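Local coordinates for protein glutamate--tRNA ligase (Methanothermobacter thermautotrophicus, PDB 3AII) that attaches glutamate to tRNA, first activating it with ATP as Glu-AMP and then transferring it to the acceptor end, at residues L523-F536 / L539-K553. Numbering follows the deposited sequence.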
loop_
_atom_site.group_PDB
_atom_site.type_symbol
_atom_site.label_atom_id
_atom_site.label_comp_id
_atom_site.label_asym_id
_atom_site.label_seq_id
_atom_site.Cartn_x
_atom_site.Cartn_y
_atom_site.Cartn_z
ATOM N N LEU A 523 16.217 18.268 -14.482
ATOM C CA LEU A 523 15.248 17.636 -13.598
ATOM C C LEU A 523 15.640 17.775 -12.134
ATOM O O LEU A 523 16.828 17.853 -11.801
ATOM C CB LEU A 523 15.111 16.153 -13.944
ATOM C CG LEU A 523 14.608 15.878 -15.363
ATOM C CD1 LEU A 523 14.871 14.430 -15.768
ATOM C CD2 LEU A 523 13.123 16.234 -15.451
ATOM N N GLU A 524 14.633 17.813 -11.278
ATOM C CA GLU A 524 14.854 17.813 -9.844
ATOM C C GLU A 524 14.232 16.570 -9.248
ATOM O O GLU A 524 13.295 16.002 -9.807
ATOM C CB GLU A 524 14.239 19.066 -9.220
ATOM C CG GLU A 524 14.946 20.355 -9.636
ATOM C CD GLU A 524 14.249 21.605 -9.127
ATOM O OE1 GLU A 524 14.922 22.649 -9.000
ATOM O OE2 GLU A 524 13.030 21.545 -8.856
ATOM N N VAL A 525 14.758 16.141 -8.106
ATOM C CA VAL A 525 14.171 15.022 -7.376
ATOM C C VAL A 525 12.654 15.180 -7.216
ATOM O O VAL A 525 12.151 16.266 -6.912
ATOM C CB VAL A 525 14.876 14.813 -6.007
ATOM C CG1 VAL A 525 14.172 13.731 -5.197
ATOM C CG2 VAL A 525 16.349 14.472 -6.234
ATOM N N ASP A 526 11.945 14.079 -7.444
ATOM C CA ASP A 526 10.480 13.991 -7.453
ATOM C C ASP A 526 9.856 14.190 -8.833
ATOM O O ASP A 526 8.687 13.867 -9.033
ATOM C CB ASP A 526 9.819 14.951 -6.450
ATOM C CG ASP A 526 10.181 14.639 -5.013
ATOM O OD1 ASP A 526 10.127 15.567 -4.177
ATOM O OD2 ASP A 526 10.519 13.474 -4.717
ATOM N N ASP A 527 10.614 14.725 -9.786
ATOM C CA ASP A 527 10.084 14.831 -11.151
ATOM C C ASP A 527 9.808 13.434 -11.711
ATOM O O ASP A 527 10.584 12.507 -11.493
ATOM C CB ASP A 527 11.048 15.584 -12.068
ATOM C CG ASP A 527 11.069 17.075 -11.800
ATOM O OD1 ASP A 527 11.990 17.745 -12.314
ATOM O OD2 ASP A 527 10.173 17.562 -11.077
ATOM N N VAL A 528 8.691 13.272 -12.410
ATOM C CA VAL A 528 8.392 11.981 -13.022
ATOM C C VAL A 528 8.384 12.161 -14.519
ATOM O O VAL A 528 7.680 13.025 -15.026
ATOM C CB VAL A 528 7.043 11.436 -12.540
ATOM C CG1 VAL A 528 6.753 10.098 -13.198
ATOM C CG2 VAL A 528 7.046 11.308 -11.004
ATOM N N VAL A 529 9.184 11.362 -15.225
ATOM C CA VAL A 529 9.424 11.598 -16.633
ATOM C C VAL A 529 9.106 10.355 -17.436
ATOM O O VAL A 529 8.889 9.272 -16.880
ATOM C CB VAL A 529 10.894 11.981 -16.883
ATOM C CG1 VAL A 529 11.246 13.230 -16.090
ATOM C CG2 VAL A 529 11.823 10.818 -16.502
ATOM N N GLN A 530 9.044 10.537 -18.746
ATOM C CA GLN A 530 8.956 9.422 -19.667
ATOM C C GLN A 530 10.316 9.230 -20.337
ATOM O O GLN A 530 10.800 10.101 -21.083
ATOM C CB GLN A 530 7.876 9.671 -20.728
ATOM C CG GLN A 530 7.746 8.504 -21.687
ATOM C CD GLN A 530 6.537 8.600 -22.601
ATOM O OE1 GLN A 530 5.875 9.639 -22.680
ATOM N NE2 GLN A 530 6.234 7.506 -23.283
ATOM N N LEU A 531 10.959 8.111 -20.027
ATOM C CA LEU A 531 12.163 7.709 -20.729
ATOM C C LEU A 531 11.679 6.998 -21.984
ATOM O O LEU A 531 11.171 5.871 -21.926
ATOM C CB LEU A 531 12.976 6.778 -19.829
ATOM C CG LEU A 531 13.365 7.424 -18.495
ATOM C CD1 LEU A 531 14.195 6.465 -17.642
ATOM C CD2 LEU A 531 14.129 8.743 -18.715
ATOM N N GLU A 532 11.786 7.681 -23.122
ATOM C CA GLU A 532 11.075 7.238 -24.309
ATOM C C GLU A 532 11.512 5.847 -24.745
ATOM O O GLU A 532 12.701 5.539 -24.723
ATOM C CB GLU A 532 11.270 8.223 -25.448
ATOM C CG GLU A 532 10.743 9.618 -25.112
ATOM C CD GLU A 532 10.504 10.440 -26.347
ATOM O OE1 GLU A 532 9.599 10.079 -27.131
ATOM O OE2 GLU A 532 11.216 11.440 -26.542
ATOM N N ARG A 533 10.524 5.032 -25.109
ATOM C CA ARG A 533 10.769 3.653 -25.544
ATOM C C ARG A 533 11.366 2.791 -24.435
ATOM O O ARG A 533 11.887 1.700 -24.697
ATOM C CB ARG A 533 11.672 3.621 -26.792
ATOM C CG ARG A 533 11.133 4.414 -27.986
ATOM C CD ARG A 533 11.947 4.172 -29.285
ATOM N NE ARG A 533 11.819 2.797 -29.779
ATOM C CZ ARG A 533 12.763 1.869 -29.666
ATOM N NH1 ARG A 533 12.552 0.642 -30.131
ATOM N NH2 ARG A 533 13.922 2.167 -29.100
ATOM N N PHE A 534 11.302 3.274 -23.196
ATOM C CA PHE A 534 11.816 2.510 -22.067
ATOM C C PHE A 534 10.761 2.422 -20.952
ATOM O O PHE A 534 10.295 1.331 -20.618
ATOM C CB PHE A 534 13.143 3.111 -21.578
ATOM C CG PHE A 534 13.806 2.318 -20.482
ATOM C CD1 PHE A 534 14.515 1.163 -20.778
ATOM C CD2 PHE A 534 13.720 2.733 -19.157
ATOM C CE1 PHE A 534 15.124 0.428 -19.764
ATOM C CE2 PHE A 534 14.325 1.997 -18.134
ATOM C CZ PHE A 534 15.032 0.848 -18.446
ATOM N N GLY A 535 10.358 3.563 -20.400
ATOM C CA GLY A 535 9.279 3.577 -19.424
ATOM C C GLY A 535 9.176 4.891 -18.670
ATOM O O GLY A 535 10.032 5.758 -18.813
ATOM N N PHE A 536 8.131 5.030 -17.862
ATOM C CA PHE A 536 8.005 6.190 -16.979
ATOM C C PHE A 536 8.800 5.920 -15.716
ATOM O O PHE A 536 8.899 4.771 -15.281
ATOM C CB PHE A 536 6.544 6.432 -16.625
ATOM C CG PHE A 536 5.709 6.849 -17.801
ATOM C CD1 PHE A 536 5.552 8.184 -18.106
ATOM C CD2 PHE A 536 5.099 5.902 -18.608
ATOM C CE1 PHE A 536 4.781 8.575 -19.186
ATOM C CE2 PHE A 536 4.337 6.286 -19.695
ATOM C CZ PHE A 536 4.176 7.625 -19.982
ATOM N N LEU A 539 12.556 10.582 -10.739
ATOM C CA LEU A 539 13.924 10.915 -10.341
ATOM C C LEU A 539 14.043 10.904 -8.810
ATOM O O LEU A 539 13.373 11.675 -8.108
ATOM C CB LEU A 539 14.351 12.278 -10.885
ATOM C CG LEU A 539 15.799 12.644 -10.521
ATOM C CD1 LEU A 539 16.790 11.670 -11.162
ATOM C CD2 LEU A 539 16.132 14.081 -10.948
ATOM N N ASP A 540 14.905 10.027 -8.311
ATOM C CA ASP A 540 15.014 9.771 -6.870
ATOM C C ASP A 540 16.211 10.497 -6.267
ATOM O O ASP A 540 16.172 10.951 -5.119
ATOM C CB ASP A 540 15.120 8.266 -6.621
ATOM C CG ASP A 540 15.071 7.916 -5.143
ATOM O OD1 ASP A 540 16.126 7.525 -4.605
ATOM O OD2 ASP A 540 13.992 8.048 -4.521
ATOM N N SER A 541 17.278 10.615 -7.045
ATOM C CA SER A 541 18.423 11.406 -6.617
ATOM C C SER A 541 19.116 12.021 -7.820
ATOM O O SER A 541 19.248 11.382 -8.865
ATOM C CB SER A 541 19.391 10.569 -5.773
ATOM O OG SER A 541 19.796 9.403 -6.461
ATOM N N ALA A 542 19.540 13.274 -7.674
ATOM C CA ALA A 542 20.088 14.031 -8.802
ATOM C C ALA A 542 21.581 13.808 -8.971
ATOM O O ALA A 542 22.232 13.203 -8.117
ATOM C CB ALA A 542 19.782 15.513 -8.648
ATOM N N GLY A 543 22.116 14.305 -10.081
ATOM C CA GLY A 543 23.513 14.100 -10.429
ATOM C C GLY A 543 24.470 14.679 -9.405
ATOM O O GLY A 543 24.047 15.372 -8.481
ATOM N N PRO A 544 25.772 14.398 -9.565
ATOM C CA PRO A 544 26.287 13.575 -10.664
ATOM C C PRO A 544 25.780 12.143 -10.566
ATOM O O PRO A 544 25.804 11.542 -9.490
ATOM C CB PRO A 544 27.806 13.612 -10.453
ATOM C CG PRO A 544 28.054 14.783 -9.560
ATOM C CD PRO A 544 26.849 14.882 -8.687
ATOM N N GLY A 545 25.315 11.604 -11.685
ATOM C CA GLY A 545 24.791 10.255 -11.696
ATOM C C GLY A 545 23.357 10.231 -11.216
ATOM O O GLY A 545 23.073 9.857 -10.078
ATOM N N MET A 546 22.447 10.636 -12.092
ATOM C CA MET A 546 21.020 10.579 -11.793
ATOM C C MET A 546 20.548 9.150 -11.524
ATOM O O MET A 546 20.920 8.208 -12.224
ATOM C CB MET A 546 20.234 11.163 -12.967
ATOM C CG MET A 546 20.244 12.665 -13.016
ATOM S SD MET A 546 19.536 13.203 -14.588
ATOM C CE MET A 546 21.007 13.524 -15.535
ATOM N N VAL A 547 19.712 8.992 -10.510
ATOM C CA VAL A 547 19.090 7.702 -10.249
ATOM C C VAL A 547 17.570 7.827 -10.316
ATOM O O VAL A 547 16.981 8.607 -9.576
ATOM C CB VAL A 547 19.494 7.168 -8.876
ATOM C CG1 VAL A 547 18.851 5.820 -8.632
ATOM C CG2 VAL A 547 21.020 7.075 -8.791
ATOM N N PHE A 548 16.953 7.059 -11.212
ATOM C CA PHE A 548 15.500 7.020 -11.349
ATOM C C PHE A 548 14.979 5.715 -10.791
ATOM O O PHE A 548 15.686 4.701 -10.812
ATOM C CB PHE A 548 15.096 7.045 -12.830
ATOM C CG PHE A 548 15.478 8.308 -13.554
ATOM C CD1 PHE A 548 16.721 8.429 -14.149
ATOM C CD2 PHE A 548 14.579 9.361 -13.658
ATOM C CE1 PHE A 548 17.077 9.586 -14.834
ATOM C CE2 PHE A 548 14.923 10.523 -14.334
ATOM C CZ PHE A 548 16.176 10.638 -14.925
ATOM N N TYR A 549 13.733 5.741 -10.328
ATOM C CA TYR A 549 12.985 4.534 -9.991
ATOM C C TYR A 549 11.879 4.285 -11.021
ATOM O O TYR A 549 11.040 5.148 -11.272
ATOM C CB TYR A 549 12.421 4.620 -8.557
ATOM C CG TYR A 549 13.424 4.155 -7.529
ATOM C CD1 TYR A 549 13.180 3.030 -6.743
ATOM C CD2 TYR A 549 14.635 4.811 -7.375
ATOM C CE1 TYR A 549 14.120 2.585 -5.826
ATOM C CE2 TYR A 549 15.580 4.377 -6.462
ATOM C CZ TYR A 549 15.315 3.256 -5.694
ATOM O OH TYR A 549 16.257 2.817 -4.786
ATOM N N TYR A 550 11.891 3.093 -11.618
ATOM C CA TYR A 550 10.966 2.727 -12.687
ATOM C C TYR A 550 9.533 2.537 -12.218
ATOM O O TYR A 550 9.270 1.827 -11.238
ATOM C CB TYR A 550 11.457 1.438 -13.340
ATOM C CG TYR A 550 10.846 1.094 -14.682
ATOM C CD1 TYR A 550 11.366 1.638 -15.855
ATOM C CD2 TYR A 550 9.781 0.197 -14.786
ATOM C CE1 TYR A 550 10.830 1.314 -17.090
ATOM C CE2 TYR A 550 9.249 -0.144 -16.027
ATOM C CZ TYR A 550 9.782 0.423 -17.173
ATOM O OH TYR A 550 9.268 0.109 -18.419
ATOM N N ALA A 551 8.595 3.159 -12.922
ATOM C CA ALA A 551 7.185 2.937 -12.641
ATOM C C ALA A 551 6.653 1.813 -13.516
ATOM O O ALA A 551 6.360 0.720 -13.024
ATOM C CB ALA A 551 6.376 4.218 -12.863
ATOM N N HIS A 552 6.553 2.072 -14.818
ATOM C CA HIS A 552 5.956 1.118 -15.753
ATOM C C HIS A 552 6.188 1.564 -17.190
ATOM O O HIS A 552 6.617 2.690 -17.438
ATOM C CB HIS A 552 4.444 1.007 -15.494
ATOM C CG HIS A 552 3.760 2.337 -15.399
ATOM N ND1 HIS A 552 3.544 3.142 -16.499
ATOM C CD2 HIS A 552 3.279 3.020 -14.333
ATOM C CE1 HIS A 552 2.953 4.259 -16.115
ATOM N NE2 HIS A 552 2.785 4.214 -14.805
ATOM N N LYS A 553 5.896 0.677 -18.137
ATOM C CA LYS A 553 6.021 1.005 -19.555
ATOM C C LYS A 553 5.106 2.172 -19.924
ATOM O O LYS A 553 4.148 2.491 -19.217
ATOM C CB LYS A 553 5.676 -0.218 -20.411
ATOM C CG LYS A 553 6.461 -1.470 -20.041
ATOM C CD LYS A 553 6.056 -2.668 -20.891
ATOM C CE LYS A 553 6.419 -2.458 -22.355
ATOM N NZ LYS A 553 6.052 -3.634 -23.196
ATOM O OXT LYS A 553 5.297 2.830 -20.949
#
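The Tyr-550 side chain grips the classic beta bulge formed by Phe-534 and Gly-535 opposite Leu-531. Tyr-550 OH donates to Phe-534 O (2.7 Å), which lies at the ring edge, in plane. With CG anti to the backbone N, chi1 -165° carries the ring to the bulge, with Tyr-550 CE1 3.6 Å from Gly-535 CA. A CB on Gly-535 would clash with that CE1. The same ring turns its edge to the face of Phe-534 in an offset edge-to-face pair, planes at 82°. A phenylalanine in place of Tyr-550 would probably leave Phe-534 O without its hydroxyl donor and the ring less firmly held against the bulge. Next to the bulge, Phe-536 N donates to His-552 O (2.8 Å) and Ala-551 N to Phe-536 O. His-552 ND1 bonds Lys-553 O of the C-terminal carboxylate in its ring plane (2.9 Å), and that oxygen also meets the Phe-536 ring edge. Strand 535-541 is shared by two consecutive hairpins. Its Leu-539 clasps the type II turn 524-527: its N donates to Asp-527 O and its O accepts from Asp-526 N. Phe-548 CE2 packs on Val-529 CG2 (3.8 Å) between the outer strands. Hydroxyl and backbone bonds thus fix bulge and turn.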